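Local coordinates for protein beta-lactamase (Burkholderia cenocepacia, PDB 5E2G) that probably hydrolyses beta-lactams to substituted beta-amino acids, as expected of a class C beta-lactamase family member with a penicillin-recognising serine hydrolase fold, at residues T66-L71 with T170-R175; A72-E77 with A243-R248; G78-L83 with A163-F168; I180-T185 with A226-R231. All blocks are in the same frame, centred on the assembly; numbering follows the deposited sequence. Where two conformers were deposited one is given.

Contact 1 (T66-L71 with T170-R175); sequences TLTATL and TLMEQR
In the helical region of the class C beta-lactamase fold, Leu67, Thr68 and Leu71 of helix 64-77 meet Leu171 and Met172 of helix 168-180. The two segments run nearly perpendicular, 84° between their directions, with axes 11.0 Å apart, so side chains rather than backbones fill the gap. Met172, a selenomethionine, reaches across with its end. Its chain bends at chi2 and again at chi3 (-70° and -87°), which turns the terminal methyl toward the flank of the other helix; Met172 CE lies 3.6 Å from Leu67 CB and 3.9 Å from the backbone N of Thr68. One turn further on, Leu71 sends CD2 across the side chain of Leu171 at about a right angle, 4.0 Å from Leu171 CB, and the same methyl lies 4.2 Å from Met172 SE. At the margin, Leu71 CD1 brushes Arg175 CD, while the guanidinium of Arg175 is engaged by Asp74. Thr68 OG1 passes near the Met172 methyl but spends its polarity on Pro218 O. Within helix 64-77, Thr66 O is gripped from opposite faces of its plane by N and OG1 of Thr70, the hydroxyl bond being 2.9 Å (Thr70 OG1 to Thr66 O). A helix that starts at a probable SxxK motif and lies buried in the helical region is characteristic of the serine beta-lactamase and penicillin-binding protein fold.

Contact 2 (A72-E77 with A243-R248); sequences ASDAQE and APRLQR
Asp74, Glu77, Arg245 and Arg248 form a largely polar helix-helix contact in the class C beta-lactamase fold, where the last turns of helix 64-77 cross the start of helix 244-252. The segment axes approach to 8.8 Å at 122°. Arg245 carries the join: with CG anti to its amide nitrogen (chi1 174°) the chain runs extended across helix 64-77 and grips one backbone oxygen side-on. Arg245 NE and NH2 both donate to Asp74 O, NH2 at 3.0 Å, both from above the same face of the carbonyl plane, while the oxygen stays close to the guanidinium plane. The carboxylate of Asp74 lies over a face of that guanidinium, the two planes almost parallel. Asp74 OD2 is 3.1 Å from Arg245 NH2, an attraction of charges alone since the oxygen sits well out of the plane. Both groups have further partners, Asp74 with Arg175 and Arg245 with Glu80, so the buried carboxylate is probably kept ionised. Nearby, Glu77 CB packs 4.0 Å from Arg245 CG. At the exposed end Glu77 bends at chi2 toward Arg248, whose NE makes a weak, fairly straight salt-bridge bond of 3.5 Å to Glu77 OE2 at the guanidinium edge.

Contact 3 (G78-L83 with A163-F168); sequences GGELSL and AMHQDF
Glu80 and Leu81, just beyond helix 64-77, close around Ala163 and Met164 at the end of helix 150-164. The methyl of Ala163 is the centre: its CB touches Glu80 O at 3.6 Å and Leu81 CD2 at 4.0 Å. Leu81 holds its CG between the amide nitrogen and the carbonyl carbon (chi1 62°), a crowded position, and with this turn both CB and CD2 rest against the alanine; its side chain also packs on Ala75 and Tyr90. The CG of Glu80 stands beside the amide nitrogen and the chain extends beyond it, crossing Met164 at about a right angle, with Glu80 OE1 3.7 Å from Met164 CA. Met164, a selenomethionine, folds back at chi3 (84°) and brings its CE 3.7 Å from Glu80 OE2. The charge on that oxygen is met by Arg245, which probably keeps the carboxylate ionised.

Both segments follow helices that end in Schellman motifs, with Gly79 (helix 64-77) and His165 (helix 150-164) at positive phi. One water donates to both Glu80 O and Ala163 O, 2.7 Å from each, and bridges the two segments. His165 swings its imidazole back over the last turn, so that Ala163 O lies 3.1 Å above the ring plane, offset toward the rim; Glu80 OE1 approaches the same ring obliquely. Beyond it, Gln166 curls so that OE1 accepts from the amide of Asp167, the N-cap of helix 168-180, at 2.8 Å.

Contact 4 (I180-T185 with A226-R231); sequences IGMTHT and AADLLR
Gly181, at positive phi (73°), ends helix 168-180 in a Schellman motif, and the loop from there to Thr185 runs over the first turns of helix 226-235, a helix packed against the main antiparallel sheet of the beta-lactamase fold. The backbones come nearest at Met182 and Asp228, CA to CA 5.0 Å. Asp228 points its carboxylate into the loop, and one oxygen takes both bonds. Asp228 OD2 accepts from the backbone N of His184 at 2.6 Å on its syn side, somewhat out of the carboxylate plane, and from the hydroxyl OG1 of Thr185 at 2.7 Å on its anti lone pair. The same hydroxyl also bonds Thr224, so the threonine ties the acid to the strand preceding the helix. Two donors from different directions should fix the rotation of the buried carboxylate and favour its charged form. Met182, a selenomethionine, bends at chi3 (70°) over the helix, its CE 3.6 Å from Asp228 O. One turn later Arg231 extends alongside the loop, CD lying 3.5 Å from Gly181 O, and NE donates to Ile180 O at 2.9 Å, the nitrogen in the plane of that carbonyl but the bond bent to 132° at the hydrogen.

How the contacts relate
Contacts 1, 2 and 3 cluster, their centres about 11 Å from one another. Helix 64-77 serves contacts 1 and 2 in succession, and contact 3 starts in the loop that follows it. Along the chain contacts 1 and 2 interlock, contact 3 nests inside both, and contact 4 nests inside contact 2. Charged pairs join contact 2 to contacts 1 and 3. Contact 4, about 13 Å from contact 1 and about 23 Å from contact 3 between centres, touches contact 1 through Leu67 and Met182 and contact 2 through Leu246 and Ile180. Contacts 1 to 3 lie within the helical region, while contact 4 joins its edge to helix 226-235, which packs on the large sheet.

Contact 1 (T66-L71 with T170-R175)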
loop_
_atom_site.group_PDB
_atom_site.type_symbol
_atom_site.label_atom_id
_atom_site.label_comp_id
_atom_site.label_asym_id
_atom_site.label_seq_id
_atom_site.Cartn_x
_atom_site.Cartn_y
_atom_site.Cartn_z
ATOM N N THR A 66 1.863 1.550 2.198
ATOM C CA THR A 66 2.452 0.529 3.057
ATOM C C THR A 66 3.951 0.745 3.211
ATOM O O THR A 66 4.507 0.455 4.275
ATOM C CB THR A 66 2.166 -0.885 2.533
ATOM O OG1 THR A 66 2.763 -1.081 1.250
ATOM C CG2 THR A 66 0.665 -1.131 2.442
ATOM N N LEU A 67 4.615 1.274 2.176
ATOM C CA LEU A 67 6.047 1.534 2.277
ATOM C C LEU A 67 6.319 2.780 3.100
ATOM O O LEU A 67 7.264 2.811 3.895
ATOM C CB LEU A 67 6.655 1.660 0.879
ATOM C CG LEU A 67 6.622 0.330 0.119
ATOM C CD1 LEU A 67 6.507 0.549 -1.382
ATOM C CD2 LEU A 67 7.852 -0.495 0.458
ATOM N N THR A 68 5.490 3.808 2.924
ATOM C CA THR A 68 5.553 4.978 3.791
ATOM C C THR A 68 5.369 4.592 5.256
ATOM O O THR A 68 6.116 5.051 6.126
ATOM C CB THR A 68 4.493 5.989 3.363
ATOM O OG1 THR A 68 4.691 6.332 1.986
ATOM C CG2 THR A 68 4.593 7.243 4.203
ATOM N N ALA A 69 4.376 3.746 5.547
ATOM C CA ALA A 69 4.168 3.289 6.918
ATOM C C ALA A 69 5.399 2.571 7.456
ATOM O O ALA A 69 5.757 2.727 8.627
ATOM C CB ALA A 69 2.948 2.373 6.984
ATOM N N THR A 70 6.062 1.777 6.613
ATOM C CA THR A 70 7.262 1.079 7.052
ATOM C C THR A 70 8.363 2.062 7.412
ATOM O O THR A 70 9.068 1.882 8.412
ATOM C CB THR A 70 7.731 0.123 5.961
ATOM O OG1 THR A 70 6.675 -0.794 5.662
ATOM C CG2 THR A 70 8.957 -0.656 6.414
ATOM N N LEU A 71 8.524 3.112 6.605
ATOM C CA LEU A 71 9.519 4.137 6.896
ATOM C C LEU A 71 9.232 4.822 8.228
ATOM O O LEU A 71 10.144 5.032 9.039
ATOM C CB LEU A 71 9.555 5.158 5.763
ATOM C CG LEU A 71 10.655 6.202 5.896
ATOM C CD1 LEU A 71 12.005 5.596 5.555
ATOM C CD2 LEU A 71 10.341 7.406 5.027
ATOM N N THR A 170 14.274 10.737 -1.244
ATOM C CA THR A 170 15.602 10.212 -0.936
ATOM C C THR A 170 15.538 9.112 0.116
ATOM O O THR A 170 16.232 8.098 0.011
ATOM C CB THR A 170 16.500 11.359 -0.467
ATOM O OG1 THR A 170 16.594 12.338 -1.508
ATOM C CG2 THR A 170 17.888 10.857 -0.108
ATOM N N LEU A 171 14.716 9.297 1.147
ATOM C CA LEU A 171 14.564 8.273 2.175
ATOM C C LEU A 171 14.015 6.976 1.599
ATOM O O LEU A 171 14.364 5.891 2.062
ATOM C CB LEU A 171 13.645 8.776 3.281
ATOM C CG LEU A 171 14.205 9.785 4.283
ATOM C CD1 LEU A 171 13.083 10.431 5.074
ATOM C CD2 LEU A 171 15.199 9.099 5.202
HETATM N N MSE A 172 13.157 7.065 0.596
HETATM C CA MSE A 172 12.571 5.873 0.016
HETATM C C MSE A 172 13.571 5.145 -0.892
HETATM O O MSE A 172 13.732 3.931 -0.802
HETATM C CB MSE A 172 11.312 6.244 -0.756
HETATM C CG MSE A 172 10.243 6.876 0.111
HETATM SE SE MSE A 172 9.380 5.643 1.367
HETATM C CE MSE A 172 7.983 4.977 0.187
ATOM N N GLU A 173 14.256 5.895 -1.752
ATOM C CA GLU A 173 15.114 5.285 -2.761
ATOM C C GLU A 173 16.527 4.978 -2.265
ATOM O O GLU A 173 17.151 4.033 -2.759
ATOM C CB GLU A 173 15.156 6.193 -3.998
ATOM C CG GLU A 173 13.744 6.483 -4.544
ATOM C CD GLU A 173 13.716 7.232 -5.873
ATOM O OE1 GLU A 173 14.690 7.947 -6.202
ATOM O OE2 GLU A 173 12.709 7.100 -6.595
ATOM N N GLN A 174 17.046 5.727 -1.297
ATOM C CA GLN A 174 18.396 5.491 -0.804
ATOM C C GLN A 174 18.428 4.772 0.535
ATOM O O GLN A 174 19.516 4.426 1.008
ATOM C CB GLN A 174 19.166 6.815 -0.687
ATOM C CG GLN A 174 19.132 7.680 -1.934
ATOM C CD GLN A 174 19.674 6.970 -3.162
ATOM O OE1 GLN A 174 20.588 6.147 -3.070
ATOM N NE2 GLN A 174 19.107 7.282 -4.320
ATOM N N ARG A 175 17.271 4.547 1.158
ATOM C CA ARG A 175 17.213 3.928 2.474
ATOM C C ARG A 175 16.299 2.717 2.438
ATOM O O ARG A 175 16.774 1.586 2.517
ATOM C CB ARG A 175 16.722 4.937 3.509
ATOM C CG ARG A 175 17.144 4.680 4.939
ATOM C CD ARG A 175 16.450 5.631 5.965
ATOM N NE ARG A 175 16.387 5.090 7.326
ATOM C CZ ARG A 175 17.425 4.969 8.149
ATOM N NH1 ARG A 175 18.639 5.337 7.756
ATOM N NH2 ARG A 175 17.251 4.460 9.363
#

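Contact 2 (A72-E77 with A243-R248)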
loop_
_atom_site.group_PDB
_atom_site.type_symbol
_atom_site.label_atom_id
_atom_site.label_comp_id
_atom_site.label_asym_id
_atom_site.label_seq_id
_atom_site.Cartn_x
_atom_site.Cartn_y
_atom_site.Cartn_z
ATOM N N ALA A 72 7.962 5.177 8.466
ATOM C CA ALA A 72 7.582 5.822 9.718
ATOM C C ALA A 72 7.802 4.887 10.891
ATOM O O ALA A 72 8.235 5.315 11.966
ATOM C CB ALA A 72 6.124 6.272 9.660
ATOM N N SER A 73 7.508 3.604 10.695
ATOM C CA SER A 73 7.760 2.596 11.713
ATOM C C SER A 73 9.251 2.482 12.002
ATOM O O SER A 73 9.661 2.313 13.157
ATOM C CB SER A 73 7.177 1.261 11.244
ATOM O OG SER A 73 7.225 0.280 12.252
ATOM N N ASP A 74 10.083 2.608 10.971
ATOM C CA ASP A 74 11.521 2.555 11.199
ATOM C C ASP A 74 12.011 3.764 11.991
ATOM O O ASP A 74 12.797 3.617 12.932
ATOM C CB ASP A 74 12.266 2.452 9.880
ATOM C CG ASP A 74 13.728 2.225 10.094
ATOM O OD1 ASP A 74 14.101 1.063 10.381
ATOM O OD2 ASP A 74 14.506 3.198 9.971
ATOM N N ALA A 75 11.582 4.969 11.605
ATOM C CA ALA A 75 11.884 6.154 12.401
ATOM C C ALA A 75 11.478 5.959 13.857
ATOM O O ALA A 75 12.240 6.287 14.772
ATOM C CB ALA A 75 11.181 7.374 11.808
ATOM N N GLN A 76 10.282 5.417 14.091
ATOM C CA GLN A 76 9.847 5.160 15.457
ATOM C C GLN A 76 10.810 4.213 16.154
ATOM O O GLN A 76 11.168 4.427 17.319
ATOM C CB GLN A 76 8.423 4.596 15.448
ATOM C CG GLN A 76 7.692 4.675 16.776
ATOM C CD GLN A 76 8.026 3.517 17.689
ATOM O OE1 GLN A 76 8.353 2.425 17.223
ATOM N NE2 GLN A 76 7.955 3.745 18.998
ATOM N N GLU A 77 11.270 3.179 15.436
ATOM C CA GLU A 77 12.176 2.195 16.024
ATOM C C GLU A 77 13.510 2.818 16.394
ATOM O O GLU A 77 14.164 2.372 17.345
ATOM C CB GLU A 77 12.404 1.025 15.064
ATOM C CG GLU A 77 11.306 -0.034 15.058
ATOM C CD GLU A 77 11.018 -0.610 16.439
ATOM O OE1 GLU A 77 9.904 -0.374 16.949
ATOM O OE2 GLU A 77 11.908 -1.280 17.017
ATOM N N ALA A 243 17.827 -6.338 8.024
ATOM C CA ALA A 243 18.523 -5.927 9.230
ATOM C C ALA A 243 17.542 -5.830 10.400
ATOM O O ALA A 243 16.345 -5.624 10.198
ATOM C CB ALA A 243 19.224 -4.593 9.000
ATOM N N PRO A 244 18.028 -5.985 11.637
ATOM C CA PRO A 244 17.094 -6.122 12.770
ATOM C C PRO A 244 16.178 -4.931 12.990
ATOM O O PRO A 244 14.997 -5.140 13.301
ATOM C CB PRO A 244 18.029 -6.341 13.969
ATOM C CG PRO A 244 19.374 -5.889 13.511
ATOM C CD PRO A 244 19.423 -6.196 12.054
ATOM N N ARG A 245 16.674 -3.692 12.856
ATOM C CA ARG A 245 15.812 -2.529 13.085
ATOM C C ARG A 245 14.688 -2.464 12.057
ATOM O O ARG A 245 13.521 -2.247 12.409
ATOM C CB ARG A 245 16.624 -1.232 13.062
ATOM C CG ARG A 245 15.765 0.040 13.147
ATOM C CD ARG A 245 16.616 1.316 13.162
ATOM N NE ARG A 245 15.836 2.526 12.878
ATOM C CZ ARG A 245 16.361 3.739 12.690
ATOM N NH1 ARG A 245 17.679 3.915 12.738
ATOM N NH2 ARG A 245 15.571 4.775 12.447
ATOM N N LEU A 246 15.012 -2.650 10.779
ATOM C CA LEU A 246 13.959 -2.650 9.773
ATOM C C LEU A 246 13.020 -3.833 9.952
ATOM O O LEU A 246 11.810 -3.692 9.760
ATOM C CB LEU A 246 14.549 -2.643 8.368
ATOM C CG LEU A 246 13.483 -2.660 7.271
ATOM C CD1 LEU A 246 12.485 -1.528 7.425
ATOM C CD2 LEU A 246 14.083 -2.641 5.888
ATOM N N GLN A 247 13.546 -5.000 10.332
ATOM C CA GLN A 247 12.675 -6.160 10.495
ATOM C C GLN A 247 11.643 -5.920 11.584
ATOM O O GLN A 247 10.451 -6.182 11.386
ATOM C CB GLN A 247 13.484 -7.408 10.817
ATOM C CG GLN A 247 12.619 -8.658 10.845
ATOM C CD GLN A 247 12.111 -9.047 9.465
ATOM O OE1 GLN A 247 12.797 -9.747 8.717
ATOM N NE2 GLN A 247 10.913 -8.590 9.117
ATOM N N ARG A 248 12.088 -5.432 12.751
ATOM C CA ARG A 248 11.147 -5.026 13.794
ATOM C C ARG A 248 10.186 -3.962 13.279
ATOM O O ARG A 248 8.971 -4.048 13.509
ATOM C CB ARG A 248 11.897 -4.505 15.017
ATOM C CG ARG A 248 12.819 -5.530 15.657
ATOM C CD ARG A 248 13.335 -5.077 17.022
ATOM N NE ARG A 248 14.199 -3.896 16.950
ATOM C CZ ARG A 248 15.529 -3.936 16.890
ATOM N NH1 ARG A 248 16.159 -5.104 16.894
ATOM N NH2 ARG A 248 16.228 -2.806 16.825
#

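Contact 3 (G78-L83 with A163-F168)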
loop_
_atom_site.group_PDB
_atom_site.type_symbol
_atom_site.label_atom_id
_atom_site.label_comp_id
_atom_site.label_asym_id
_atom_site.label_seq_id
_atom_site.Cartn_x
_atom_site.Cartn_y
_atom_site.Cartn_z
ATOM N N GLY A 78 13.941 3.829 15.656
ATOM C CA GLY A 78 15.179 4.502 15.981
ATOM C C GLY A 78 15.035 5.687 16.904
ATOM O O GLY A 78 15.995 6.440 17.089
ATOM N N GLY A 79 13.861 5.880 17.489
ATOM C CA GLY A 79 13.644 6.989 18.393
ATOM C C GLY A 79 13.540 8.340 17.734
ATOM O O GLY A 79 13.544 9.355 18.435
ATOM N N GLU A 80 13.452 8.396 16.405
ATOM C CA GLU A 80 13.398 9.687 15.741
ATOM C C GLU A 80 12.006 10.283 15.771
ATOM O O GLU A 80 11.860 11.495 15.586
ATOM C CB GLU A 80 13.904 9.545 14.314
ATOM C CG GLU A 80 15.180 8.729 14.272
ATOM C CD GLU A 80 15.832 8.731 12.919
ATOM O OE1 GLU A 80 16.162 9.830 12.425
ATOM O OE2 GLU A 80 16.010 7.632 12.346
ATOM N N LEU A 81 10.989 9.459 16.014
ATOM C CA LEU A 81 9.635 9.949 16.213
ATOM C C LEU A 81 8.878 8.979 17.106
ATOM O O LEU A 81 9.306 7.848 17.345
ATOM C CB LEU A 81 8.892 10.148 14.885
ATOM C CG LEU A 81 8.636 8.964 13.949
ATOM C CD1 LEU A 81 7.450 8.096 14.375
ATOM C CD2 LEU A 81 8.427 9.491 12.546
ATOM N N SER A 82 7.734 9.446 17.586
ATOM C CA SER A 82 6.712 8.602 18.180
ATOM C C SER A 82 5.457 8.701 17.327
ATOM O O SER A 82 5.118 9.781 16.841
ATOM C CB SER A 82 6.411 9.023 19.623
ATOM O OG SER A 82 5.172 8.500 20.061
ATOM N N LEU A 83 4.783 7.570 17.116
ATOM C CA LEU A 83 3.504 7.623 16.417
ATOM C C LEU A 83 2.484 8.464 17.170
ATOM O O LEU A 83 1.537 8.971 16.557
ATOM C CB LEU A 83 2.964 6.219 16.189
ATOM C CG LEU A 83 3.767 5.369 15.213
ATOM C CD1 LEU A 83 3.065 4.036 15.037
ATOM C CD2 LEU A 83 3.934 6.087 13.878
ATOM N N ALA A 163 11.044 14.352 10.650
ATOM C CA ALA A 163 11.669 13.743 11.817
ATOM C C ALA A 163 12.994 13.077 11.470
ATOM O O ALA A 163 13.919 13.080 12.290
ATOM C CB ALA A 163 10.710 12.731 12.447
HETATM N N MSE A 164 13.120 12.517 10.269
HETATM C CA MSE A 164 14.346 11.810 9.901
HETATM C C MSE A 164 15.400 12.697 9.242
HETATM O O MSE A 164 16.444 12.209 8.823
HETATM C CB MSE A 164 14.014 10.640 8.984
HETATM C CG MSE A 164 13.129 9.606 9.653
HETATM SE SE MSE A 164 12.858 8.033 8.554
HETATM C CE MSE A 164 14.487 7.061 9.035
ATOM N N HIS A 165 15.122 13.998 9.156
ATOM C CA HIS A 165 16.084 14.977 8.656
ATOM C C HIS A 165 16.509 14.649 7.229
ATOM O O HIS A 165 17.699 14.651 6.898
ATOM C CB HIS A 165 17.306 15.062 9.569
ATOM C CG HIS A 165 16.966 15.023 11.019
ATOM N ND1 HIS A 165 16.394 16.090 11.674
ATOM C CD2 HIS A 165 17.095 14.038 11.939
ATOM C CE1 HIS A 165 16.196 15.770 12.941
ATOM N NE2 HIS A 165 16.613 14.529 13.126
ATOM N N GLN A 166 15.526 14.368 6.373
ATOM C CA GLN A 166 15.855 14.051 4.992
ATOM C C GLN A 166 14.679 14.381 4.080
ATOM O O GLN A 166 13.536 14.527 4.524
ATOM C CB GLN A 166 16.277 12.583 4.856
ATOM C CG GLN A 166 16.793 12.185 3.475
ATOM C CD GLN A 166 17.951 13.047 2.986
ATOM O OE1 GLN A 166 17.763 14.033 2.275
ATOM N NE2 GLN A 166 19.158 12.657 3.350
ATOM N N ASP A 167 15.017 14.568 2.802
ATOM C CA ASP A 167 14.075 14.570 1.692
ATOM C C ASP A 167 13.287 13.264 1.661
ATOM O O ASP A 167 13.839 12.187 1.893
ATOM C CB ASP A 167 14.883 14.770 0.400
ATOM C CG ASP A 167 14.053 14.681 -0.865
ATOM O OD1 ASP A 167 13.290 15.629 -1.160
ATOM O OD2 ASP A 167 14.217 13.682 -1.600
ATOM N N PHE A 168 11.981 13.353 1.384
ATOM C CA PHE A 168 11.154 12.147 1.417
ATOM C C PHE A 168 11.592 11.128 0.362
ATOM O O PHE A 168 11.873 9.965 0.685
ATOM C CB PHE A 168 9.671 12.479 1.231
ATOM C CG PHE A 168 8.815 11.251 1.143
ATOM C CD1 PHE A 168 8.445 10.572 2.295
ATOM C CD2 PHE A 168 8.445 10.728 -0.088
ATOM C CE1 PHE A 168 7.683 9.406 2.227
ATOM C CE2 PHE A 168 7.691 9.569 -0.165
ATOM C CZ PHE A 168 7.314 8.905 0.998
HETATM O O HOH W 1 13.639 13.450 14.914
#

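Contact 4 (I180-T185 with A226-R231)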
loop_
_atom_site.group_PDB
_atom_site.type_symbol
_atom_site.label_atom_id
_atom_site.label_comp_id
_atom_site.label_asym_id
_atom_site.label_seq_id
_atom_site.Cartn_x
_atom_site.Cartn_y
_atom_site.Cartn_z
ATOM N N ILE A 180 15.393 -3.410 1.603
ATOM C CA ILE A 180 14.621 -4.597 1.248
ATOM C C ILE A 180 15.186 -5.270 0.007
ATOM O O ILE A 180 14.740 -6.371 -0.349
ATOM C CB ILE A 180 13.138 -4.251 0.990
ATOM C CG1 ILE A 180 12.632 -3.229 2.001
ATOM C CG2 ILE A 180 12.258 -5.502 1.019
ATOM C CD1 ILE A 180 11.948 -3.838 3.172
ATOM N N GLY A 181 16.151 -4.646 -0.661
ATOM C CA GLY A 181 16.627 -5.178 -1.917
ATOM C C GLY A 181 15.622 -4.981 -3.027
ATOM O O GLY A 181 15.490 -5.848 -3.898
HETATM N N MSE A 182 14.893 -3.870 -3.005
HETATM C CA MSE A 182 13.961 -3.534 -4.069
HETATM C C MSE A 182 14.666 -2.619 -5.065
HETATM O O MSE A 182 14.698 -1.398 -4.893
HETATM C CB MSE A 182 12.708 -2.871 -3.498
HETATM C CG MSE A 182 11.991 -3.707 -2.442
HETATM SE SE MSE A 182 10.535 -2.727 -1.572
HETATM C CE MSE A 182 9.309 -2.646 -3.063
ATOM N N THR A 183 15.250 -3.227 -6.097
ATOM C CA THR A 183 16.134 -2.532 -7.023
ATOM C C THR A 183 15.420 -2.032 -8.274
ATOM O O THR A 183 16.073 -1.474 -9.159
ATOM C CB THR A 183 17.307 -3.442 -7.438
ATOM O OG1 THR A 183 16.807 -4.589 -8.129
ATOM C CG2 THR A 183 18.083 -3.911 -6.237
ATOM N N HIS A 184 14.109 -2.223 -8.382
ATOM C CA HIS A 184 13.329 -1.693 -9.496
ATOM C C HIS A 184 12.061 -1.036 -8.976
ATOM O O HIS A 184 10.951 -1.244 -9.472
ATOM C CB HIS A 184 13.063 -2.788 -10.515
ATOM C CG HIS A 184 14.268 -3.117 -11.338
ATOM N ND1 HIS A 184 14.699 -2.314 -12.372
ATOM C CD2 HIS A 184 15.162 -4.129 -11.248
ATOM C CE1 HIS A 184 15.796 -2.829 -12.898
ATOM N NE2 HIS A 184 16.099 -3.930 -12.234
ATOM N N THR A 185 12.248 -0.199 -7.961
ATOM C CA THR A 185 11.173 0.473 -7.252
ATOM C C THR A 185 11.536 1.945 -7.149
ATOM O O THR A 185 12.651 2.278 -6.739
ATOM C CB THR A 185 10.968 -0.136 -5.858
ATOM O OG1 THR A 185 10.680 -1.531 -5.983
ATOM C CG2 THR A 185 9.824 0.543 -5.139
ATOM N N ALA A 226 6.573 -6.620 -10.135
ATOM C CA ALA A 226 5.960 -7.662 -9.323
ATOM C C ALA A 226 6.989 -8.310 -8.419
ATOM O O ALA A 226 6.701 -8.605 -7.253
ATOM C CB ALA A 226 5.290 -8.710 -10.206
ATOM N N ALA A 227 8.201 -8.526 -8.933
ATOM C CA ALA A 227 9.248 -9.131 -8.119
ATOM C C ALA A 227 9.536 -8.291 -6.879
ATOM O O ALA A 227 9.611 -8.817 -5.766
ATOM C CB ALA A 227 10.515 -9.322 -8.954
ATOM N N ASP A 228 9.687 -6.976 -7.050
ATOM C CA ASP A 228 10.055 -6.129 -5.919
ATOM C C ASP A 228 8.944 -6.077 -4.880
ATOM O O ASP A 228 9.207 -6.177 -3.673
ATOM C CB ASP A 228 10.395 -4.720 -6.398
ATOM C CG ASP A 228 11.849 -4.579 -6.831
ATOM O OD1 ASP A 228 12.539 -5.600 -7.035
ATOM O OD2 ASP A 228 12.300 -3.429 -6.972
ATOM N N LEU A 229 7.697 -5.912 -5.323
ATOM C CA LEU A 229 6.582 -5.924 -4.382
ATOM C C LEU A 229 6.487 -7.273 -3.679
ATOM O O LEU A 229 6.189 -7.345 -2.481
ATOM C CB LEU A 229 5.279 -5.596 -5.109
ATOM C CG LEU A 229 4.171 -4.993 -4.253
ATOM C CD1 LEU A 229 4.752 -3.898 -3.379
ATOM C CD2 LEU A 229 3.070 -4.438 -5.128
ATOM N N LEU A 230 6.771 -8.351 -4.406
ATOM C CA LEU A 230 6.785 -9.673 -3.796
ATOM C C LEU A 230 7.858 -9.766 -2.722
ATOM O O LEU A 230 7.633 -10.352 -1.659
ATOM C CB LEU A 230 7.005 -10.738 -4.871
ATOM C CG LEU A 230 6.739 -12.173 -4.424
ATOM C CD1 LEU A 230 5.307 -12.292 -3.885
ATOM C CD2 LEU A 230 6.989 -13.133 -5.580
ATOM N N ARG A 231 9.039 -9.203 -2.987
ATOM C CA ARG A 231 10.115 -9.257 -2.003
ATOM C C ARG A 231 9.723 -8.514 -0.732
ATOM O O ARG A 231 10.059 -8.941 0.376
ATOM C CB ARG A 231 11.396 -8.692 -2.612
ATOM C CG ARG A 231 12.628 -8.962 -1.791
ATOM C CD ARG A 231 13.909 -8.682 -2.566
ATOM N NE ARG A 231 15.086 -8.941 -1.737
ATOM C CZ ARG A 231 15.605 -10.149 -1.532
ATOM N NH1 ARG A 231 15.058 -11.209 -2.098
ATOM N NH2 ARG A 231 16.670 -10.298 -0.759
#